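Local coordinates for protein STU0660 (Streptococcus thermophilus, PDB 3ZTH) that is a large Csn2 protein involved in CRISPR-mediated bacterial immunity, binds magnesium ions and probably binds DNA as a tetramer, at residues 83-86 with 87-90; 208-212 with 213-217; 222-225 with 226-230. One frame throughout, in Å; residues are numbered along the deposited sequence.

Contact 1 of 3, residues 83-86 with 87-90; sequences FKDL and LEQM
Leu-86, on the short amphipathic helix 83-89, and Met-90, one turn later and just past it, lie side by side and point the same way. CD2 of Leu-86 meets SE of Met-90, a selenomethionine, at 3.8 Å. Both are buried against helix 177-192, Leu-86 on Leu-181 and Phe-184 and Met-90 on Met-187, a place that suits flexible apolar chains.

On the outer side, Lys-84 and Glu-88 cross each other. With CG anti to the backbone N (chi1 179°) and every later torsion extended, Lys-84 runs past the carboxylate, so that its CE comes closer to Glu-88 OE2 than the ammonium does; the salt bridge from NZ to OE2 is long, at 3.9 Å. Long charged chains suit this exposed flank.

Behind these side chains stands the helical backbone, with Leu-87 N bonded to Phe-83 O at 3.0 Å and Glu-88 N to Lys-84 O. The last turn loosens: the N-H of Gln-89 reaches Asp-85 O at 138° and, weakly, Leu-86 O.

Farther out, Asp-85 OD2 accepts from Ser-81 N and Gln-89 OE1 from Leu-97 N, tying the helix to the link after strand 76-80 and to the start of helix 97-106. Gln-89 bends at chi2 (-53°), laying its amide along the flank of the last turn, where one water donates to Asp-85 O at 2.9 Å and accepts from Gln-89 NE2 at 2.8 Å.

Contact 2 of 3, residues 208-212 with 213-217; sequences GFISE and ESYTI
Ser-211, the N-cap of helix 212-228, accepts through OG from Ser-214 N, one of the first-turn amides that lack an acceptor in a preceding turn. From its CB, which has Glu-213 OE1 for a neighbour, the chain turns with OG between the backbone N and the carbonyl carbon (chi1 70°). This sets OG before Ser-214 N, which donates to it at 3.1 Å in a nearly straight bond, 167° at the hydrogen. A short polar side chain such as serine suits this place, since its oxygen can reach back to the helix. The main chain takes over one residue later, where Tyr-215 N bonds to Ser-211 O at 3.1 Å.

Just before the cap, Ile-210 packs against the first turn. Its CB rests on Ser-214 CB at 4.0 Å; the chain then continues through CG1 to CD1, which touches Tyr-215 CA at 3.6 Å and lies at the edge of the phenol ring, near its plane. The branched apolar chain also meets Leu-181 of helix 177-192, while Tyr-215 turns its ring edge-to-face with Tyr-243.

Glu-212, a magnesium ligand of this protein although no ion is bound to it in this chain, opens the helix; its side chain approaches Gln-26 of the third subunit. A water bridges the first turn, donating to Glu-213 OE1 and accepting weakly from Glu-212 N. The carbonyl of Glu-212 is gripped twice by Thr-216, a residue whose hydroxyl can fold back on its own helix: Thr-216 N donates to Glu-212 O at 3.2 Å and Thr-216 OG1 at 3.0 Å, from opposite faces of the carbonyl plane.

Contact 3 of 3, residues 222-225 with 226-230; sequences ICHL and VKKYP
The imidazole of His-224 has a water in its plane at the edge, 2.7 Å from NE2; the same water accepts from Lys-228 NZ and so bridges the two side chains. CD of the extended Lys-228 chain approaches His-224 NE2 obliquely at 4.2 Å. Nearer its root, CG of Lys-228 lies 3.7 Å above the plane of the other ring, the phenol of Tyr-229, over one face and offset toward the rim. His-224 and Lys-228 both start with CG anti to the backbone N (chi1 173° and 174°), which carries them out on the same flank one turn apart. Asp-189 OD1 of helix 177-192 forms a salt bridge with Lys-228 NZ and a hydrogen bond with Tyr-229 OH, so this carboxylate holds the polar ends of both side chains.

The ring of Tyr-229 reaches back to Leu-225, whose CD2 meets CE2 at 4.3 Å. Leu-225 O is a double acceptor. Tyr-229 N comes nearly head-on at 2.8 Å, whereas Lys-228 N, at 3.0 Å, stands well above the carbonyl plane.

Toward the sheet, branched Val-226 lies against the preceding turn, its CG2 3.2 Å from Cys-223 O, and packs on Phe-234 and Ile-20. Ile-222 and Leu-225 also face strand 232-237, while the lysines and histidine occupy exposed positions. This division into apolar and polar flanks belongs to the helix of a beta-alpha-beta unit, strand 199-204, helix 212-228 and strand 232-237, in the P-loop NTPase-like fold of Csn2.

Contact 1 comes first along the chain, on helix 83-89 just after strand 76-80, outermost in the sheet within this chain; contacts 2 and 3 follow at the start and end of helix 212-228, which joins neighbouring parallel strands 199-204 and 232-237. The centres of contacts 2 and 3 are about 19 Å apart, and those of contacts 1 and 2 about 18 Å. Contacts 1 and 2 meet directly through Phe-83 CE2 and Phe-209 CD2, 3.4 Å apart, whereas contact 3 touches neither. All three pack on helix 177-192. Contact 2, beside the magnesium sites, and Phe-83 of contact 1 also lie at the interface with the third subunit, while no other chain of the assembly touches contact 3.

Contact 1 of 3, residues 83-86 with 87-90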
loop_
_atom_site.group_PDB
_atom_site.type_symbol
_atom_site.label_atom_id
_atom_site.label_comp_id
_atom_site.label_asym_id
_atom_site.label_seq_id
_atom_site.Cartn_x
_atom_site.Cartn_y
_atom_site.Cartn_z
ATOM N N PHE A 83 -19.361 17.991 -15.202
ATOM C CA PHE A 83 -19.645 18.702 -13.969
ATOM C C PHE A 83 -18.882 18.069 -12.798
ATOM O O PHE A 83 -18.649 18.713 -11.768
ATOM C CB PHE A 83 -21.144 18.724 -13.692
ATOM C CG PHE A 83 -21.886 19.743 -14.502
ATOM C CD1 PHE A 83 -21.463 21.072 -14.523
ATOM C CD2 PHE A 83 -22.999 19.386 -15.248
ATOM C CE1 PHE A 83 -22.137 22.026 -15.277
ATOM C CE2 PHE A 83 -23.681 20.337 -16.007
ATOM C CZ PHE A 83 -23.249 21.658 -16.021
ATOM N N LYS A 84 -18.471 16.815 -12.958
ATOM C CA LYS A 84 -17.730 16.157 -11.896
ATOM C C LYS A 84 -16.374 16.836 -11.751
ATOM O O LYS A 84 -15.866 16.984 -10.639
ATOM C CB LYS A 84 -17.539 14.672 -12.196
ATOM C CG LYS A 84 -16.744 13.939 -11.120
ATOM C CD LYS A 84 -16.353 12.537 -11.562
ATOM C CE LYS A 84 -15.427 11.870 -10.546
ATOM N NZ LYS A 84 -14.948 10.527 -11.007
ATOM N N ASP A 85 -15.785 17.250 -12.871
ATOM C CA ASP A 85 -14.494 17.928 -12.818
ATOM C C ASP A 85 -14.657 19.257 -12.090
ATOM O O ASP A 85 -13.763 19.710 -11.369
ATOM C CB ASP A 85 -13.947 18.200 -14.221
ATOM C CG ASP A 85 -13.617 16.939 -14.971
ATOM O OD1 ASP A 85 -13.256 15.942 -14.312
ATOM O OD2 ASP A 85 -13.700 16.951 -16.217
ATOM N N LEU A 86 -15.812 19.879 -12.293
ATOM C CA LEU A 86 -16.103 21.147 -11.664
ATOM C C LEU A 86 -16.205 20.972 -10.140
ATOM O O LEU A 86 -15.600 21.735 -9.376
ATOM C CB LEU A 86 -17.385 21.720 -12.256
ATOM C CG LEU A 86 -17.614 23.208 -11.983
ATOM C CD1 LEU A 86 -18.412 23.814 -13.132
ATOM C CD2 LEU A 86 -18.319 23.388 -10.639
ATOM N N LEU A 87 -16.953 19.967 -9.693
ATOM C CA LEU A 87 -17.066 19.722 -8.261
ATOM C C LEU A 87 -15.676 19.468 -7.673
ATOM O O LEU A 87 -15.348 19.964 -6.592
ATOM C CB LEU A 87 -17.960 18.514 -7.989
ATOM C CG LEU A 87 -18.049 18.061 -6.523
ATOM C CD1 LEU A 87 -18.584 19.194 -5.656
ATOM C CD2 LEU A 87 -18.944 16.842 -6.421
ATOM N N GLU A 88 -14.860 18.702 -8.395
ATOM C CA GLU A 88 -13.505 18.379 -7.945
ATOM C C GLU A 88 -12.617 19.606 -7.779
ATOM O O GLU A 88 -11.751 19.632 -6.903
ATOM C CB GLU A 88 -12.850 17.381 -8.905
ATOM C CG GLU A 88 -13.010 15.931 -8.463
ATOM C CD GLU A 88 -12.668 14.918 -9.553
ATOM O OE1 GLU A 88 -11.648 15.110 -10.261
ATOM O OE2 GLU A 88 -13.421 13.922 -9.688
ATOM N N GLN A 89 -12.830 20.622 -8.607
ATOM C CA GLN A 89 -12.037 21.838 -8.499
ATOM C C GLN A 89 -12.433 22.656 -7.274
ATOM O O GLN A 89 -11.701 23.551 -6.850
ATOM C CB GLN A 89 -12.185 22.703 -9.754
ATOM C CG GLN A 89 -11.415 22.196 -10.953
ATOM C CD GLN A 89 -9.949 21.948 -10.651
ATOM O OE1 GLN A 89 -9.217 22.842 -10.215
ATOM N NE2 GLN A 89 -9.511 20.721 -10.890
HETATM N N MSE A 90 -13.589 22.343 -6.700
HETATM C CA MSE A 90 -14.059 23.068 -5.526
HETATM C C MSE A 90 -13.828 22.324 -4.209
HETATM O O MSE A 90 -14.228 22.783 -3.138
HETATM C CB MSE A 90 -15.529 23.440 -5.717
HETATM C CG MSE A 90 -15.694 24.454 -6.840
HETATM SE SE MSE A 90 -17.495 24.993 -7.253
HETATM C CE MSE A 90 -17.707 26.395 -5.927
HETATM O O HOH W 1 -11.155 18.636 -11.805
#

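Contact 2 of 3, residues 208-212 with 213-217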
loop_
_atom_site.group_PDB
_atom_site.type_symbol
_atom_site.label_atom_id
_atom_site.label_comp_id
_atom_site.label_asym_id
_atom_site.label_seq_id
_atom_site.Cartn_x
_atom_site.Cartn_y
_atom_site.Cartn_z
ATOM N N GLY A 208 -24.370 20.723 -23.942
ATOM C CA GLY A 208 -25.502 19.824 -23.899
ATOM C C GLY A 208 -26.261 19.822 -22.595
ATOM O O GLY A 208 -27.414 19.398 -22.560
ATOM N N PHE A 209 -25.636 20.313 -21.528
ATOM C CA PHE A 209 -26.272 20.306 -20.216
ATOM C C PHE A 209 -27.047 21.557 -19.814
ATOM O O PHE A 209 -27.698 21.568 -18.776
ATOM C CB PHE A 209 -25.232 19.974 -19.146
ATOM C CG PHE A 209 -24.363 18.793 -19.492
ATOM C CD1 PHE A 209 -24.845 17.770 -20.315
ATOM C CD2 PHE A 209 -23.069 18.686 -18.969
ATOM C CE1 PHE A 209 -24.054 16.655 -20.611
ATOM C CE2 PHE A 209 -22.267 17.576 -19.255
ATOM C CZ PHE A 209 -22.759 16.556 -20.079
ATOM N N ILE A 210 -26.984 22.608 -20.620
ATOM C CA ILE A 210 -27.730 23.816 -20.303
ATOM C C ILE A 210 -28.343 24.405 -21.555
ATOM O O ILE A 210 -27.855 24.177 -22.658
ATOM C CB ILE A 210 -26.850 24.886 -19.618
ATOM C CG1 ILE A 210 -25.704 25.307 -20.533
ATOM C CG2 ILE A 210 -26.284 24.332 -18.318
ATOM C CD1 ILE A 210 -24.836 26.379 -19.911
ATOM N N SER A 211 -29.422 25.159 -21.377
ATOM C CA SER A 211 -30.124 25.786 -22.492
ATOM C C SER A 211 -29.267 26.847 -23.167
ATOM O O SER A 211 -28.222 27.244 -22.648
ATOM C CB SER A 211 -31.417 26.441 -21.999
ATOM O OG SER A 211 -31.140 27.583 -21.200
ATOM N N GLU A 212 -29.714 27.307 -24.326
ATOM C CA GLU A 212 -28.985 28.345 -25.037
ATOM C C GLU A 212 -29.018 29.636 -24.214
ATOM O O GLU A 212 -28.061 30.401 -24.216
ATOM C CB GLU A 212 -29.596 28.563 -26.429
ATOM C CG GLU A 212 -29.073 27.590 -27.489
ATOM C CD GLU A 212 -29.894 27.596 -28.769
ATOM O OE1 GLU A 212 -30.254 28.694 -29.251
ATOM O OE2 GLU A 212 -30.168 26.496 -29.299
ATOM N N GLU A 213 -30.114 29.866 -23.496
ATOM C CA GLU A 213 -30.240 31.064 -22.669
ATOM C C GLU A 213 -29.247 31.058 -21.505
ATOM O O GLU A 213 -28.593 32.069 -21.231
ATOM C CB GLU A 213 -31.654 31.187 -22.106
ATOM C CG GLU A 213 -32.740 31.466 -23.130
ATOM C CD GLU A 213 -32.892 30.354 -24.154
ATOM O OE1 GLU A 213 -32.848 29.164 -23.760
ATOM O OE2 GLU A 213 -33.066 30.680 -25.353
ATOM N N SER A 214 -29.146 29.930 -20.808
ATOM C CA SER A 214 -28.221 29.842 -19.684
ATOM C C SER A 214 -26.788 30.023 -20.163
ATOM O O SER A 214 -26.003 30.750 -19.551
ATOM C CB SER A 214 -28.355 28.493 -18.962
ATOM O OG SER A 214 -29.531 28.440 -18.166
ATOM N N TYR A 215 -26.455 29.376 -21.273
ATOM C CA TYR A 215 -25.112 29.468 -21.808
ATOM C C TYR A 215 -24.700 30.924 -22.050
ATOM O O TYR A 215 -23.563 31.320 -21.779
ATOM C CB TYR A 215 -25.004 28.660 -23.097
ATOM C CG TYR A 215 -23.583 28.578 -23.580
ATOM C CD1 TYR A 215 -22.730 27.579 -23.111
ATOM C CD2 TYR A 215 -23.060 29.542 -24.443
ATOM C CE1 TYR A 215 -21.400 27.542 -23.482
ATOM C CE2 TYR A 215 -21.722 29.512 -24.824
ATOM C CZ TYR A 215 -20.900 28.506 -24.338
ATOM O OH TYR A 215 -19.580 28.453 -24.714
ATOM N N THR A 216 -25.634 31.714 -22.560
ATOM C CA THR A 216 -25.399 33.128 -22.815
ATOM C C THR A 216 -24.998 33.823 -21.493
ATOM O O THR A 216 -24.117 34.685 -21.466
ATOM C CB THR A 216 -26.684 33.757 -23.396
ATOM O OG1 THR A 216 -26.960 33.153 -24.665
ATOM C CG2 THR A 216 -26.551 35.265 -23.561
ATOM N N ILE A 217 -25.648 33.441 -20.399
ATOM C CA ILE A 217 -25.331 34.011 -19.097
ATOM C C ILE A 217 -23.895 33.624 -18.713
ATOM O O ILE A 217 -23.100 34.461 -18.260
ATOM C CB ILE A 217 -26.320 33.497 -18.017
ATOM C CG1 ILE A 217 -27.706 34.094 -18.271
ATOM C CG2 ILE A 217 -25.813 33.844 -16.619
ATOM C CD1 ILE A 217 -28.784 33.593 -17.314
HETATM O O HOH W 2 -32.923 27.330 -25.386
#

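Contact 3 of 3, residues 222-225 with 226-230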
loop_
_atom_site.group_PDB
_atom_site.type_symbol
_atom_site.label_atom_id
_atom_site.label_comp_id
_atom_site.label_asym_id
_atom_site.label_seq_id
_atom_site.Cartn_x
_atom_site.Cartn_y
_atom_site.Cartn_z
ATOM N N ILE A 222 -17.678 34.702 -18.529
ATOM C CA ILE A 222 -16.290 34.487 -18.918
ATOM C C ILE A 222 -15.715 35.684 -19.678
ATOM O O ILE A 222 -14.522 35.957 -19.579
ATOM C CB ILE A 222 -16.087 33.180 -19.743
ATOM C CG1 ILE A 222 -16.817 33.243 -21.075
ATOM C CG2 ILE A 222 -16.567 31.981 -18.941
ATOM C CD1 ILE A 222 -16.610 31.977 -21.883
ATOM N N CYS A 223 -16.558 36.399 -20.422
ATOM C CA CYS A 223 -16.102 37.580 -21.146
ATOM C C CYS A 223 -15.680 38.630 -20.123
ATOM O O CYS A 223 -14.683 39.337 -20.304
ATOM C CB CYS A 223 -17.216 38.160 -22.023
ATOM S SG CYS A 223 -17.476 37.301 -23.593
ATOM N N HIS A 224 -16.454 38.735 -19.051
ATOM C CA HIS A 224 -16.153 39.683 -17.993
ATOM C C HIS A 224 -14.792 39.355 -17.391
ATOM O O HIS A 224 -13.938 40.228 -17.234
ATOM C CB HIS A 224 -17.221 39.601 -16.900
ATOM C CG HIS A 224 -16.906 40.416 -15.686
ATOM N ND1 HIS A 224 -16.881 41.794 -15.699
ATOM C CD2 HIS A 224 -16.599 40.047 -14.420
ATOM C CE1 HIS A 224 -16.574 42.239 -14.495
ATOM N NE2 HIS A 224 -16.398 41.199 -13.700
ATOM N N LEU A 225 -14.584 38.087 -17.065
ATOM C CA LEU A 225 -13.328 37.689 -16.466
ATOM C C LEU A 225 -12.103 37.890 -17.356
ATOM O O LEU A 225 -11.067 38.324 -16.862
ATOM C CB LEU A 225 -13.403 36.237 -15.982
ATOM C CG LEU A 225 -14.515 35.931 -14.975
ATOM C CD1 LEU A 225 -14.421 34.479 -14.532
ATOM C CD2 LEU A 225 -14.401 36.850 -13.775
ATOM N N VAL A 226 -12.189 37.596 -18.652
ATOM C CA VAL A 226 -11.005 37.785 -19.486
ATOM C C VAL A 226 -10.681 39.256 -19.679
ATOM O O VAL A 226 -9.524 39.627 -19.896
ATOM C CB VAL A 226 -11.134 37.136 -20.878
ATOM C CG1 VAL A 226 -11.320 35.652 -20.726
ATOM C CG2 VAL A 226 -12.271 37.774 -21.665
ATOM N N LYS A 227 -11.703 40.100 -19.608
ATOM C CA LYS A 227 -11.479 41.527 -19.768
ATOM C C LYS A 227 -10.948 42.102 -18.462
ATOM O O LYS A 227 -10.425 43.210 -18.428
ATOM C CB LYS A 227 -12.776 42.230 -20.170
ATOM C CG LYS A 227 -13.265 41.840 -21.552
ATOM C CD LYS A 227 -14.593 42.490 -21.878
ATOM C CE LYS A 227 -15.133 42.013 -23.220
ATOM N NZ LYS A 227 -16.488 42.576 -23.496
ATOM N N LYS A 228 -11.067 41.326 -17.390
ATOM C CA LYS A 228 -10.616 41.763 -16.079
ATOM C C LYS A 228 -9.254 41.200 -15.720
ATOM O O LYS A 228 -8.467 41.854 -15.037
ATOM C CB LYS A 228 -11.640 41.349 -15.027
ATOM C CG LYS A 228 -11.225 41.605 -13.609
ATOM C CD LYS A 228 -12.361 41.259 -12.666
ATOM C CE LYS A 228 -11.987 41.524 -11.216
ATOM N NZ LYS A 228 -13.074 41.077 -10.294
ATOM N N TYR A 229 -8.979 39.987 -16.186
ATOM C CA TYR A 229 -7.715 39.327 -15.906
ATOM C C TYR A 229 -6.982 38.992 -17.193
ATOM O O TYR A 229 -7.244 37.976 -17.827
ATOM C CB TYR A 229 -7.959 38.050 -15.110
ATOM C CG TYR A 229 -8.616 38.286 -13.773
ATOM C CD1 TYR A 229 -7.912 38.874 -12.719
ATOM C CD2 TYR A 229 -9.947 37.932 -13.562
ATOM C CE1 TYR A 229 -8.521 39.102 -11.486
ATOM C CE2 TYR A 229 -10.567 38.156 -12.336
ATOM C CZ TYR A 229 -9.850 38.740 -11.303
ATOM O OH TYR A 229 -10.469 38.955 -10.096
ATOM N N PRO A 230 -6.041 39.849 -17.592
ATOM C CA PRO A 230 -5.261 39.640 -18.816
ATOM C C PRO A 230 -4.633 38.254 -18.857
ATOM O O PRO A 230 -4.418 37.680 -19.922
ATOM C CB PRO A 230 -4.195 40.732 -18.732
ATOM C CG PRO A 230 -4.896 41.826 -17.980
ATOM C CD PRO A 230 -5.613 41.072 -16.889
HETATM O O HOH W 3 -16.012 40.812 -11.029
#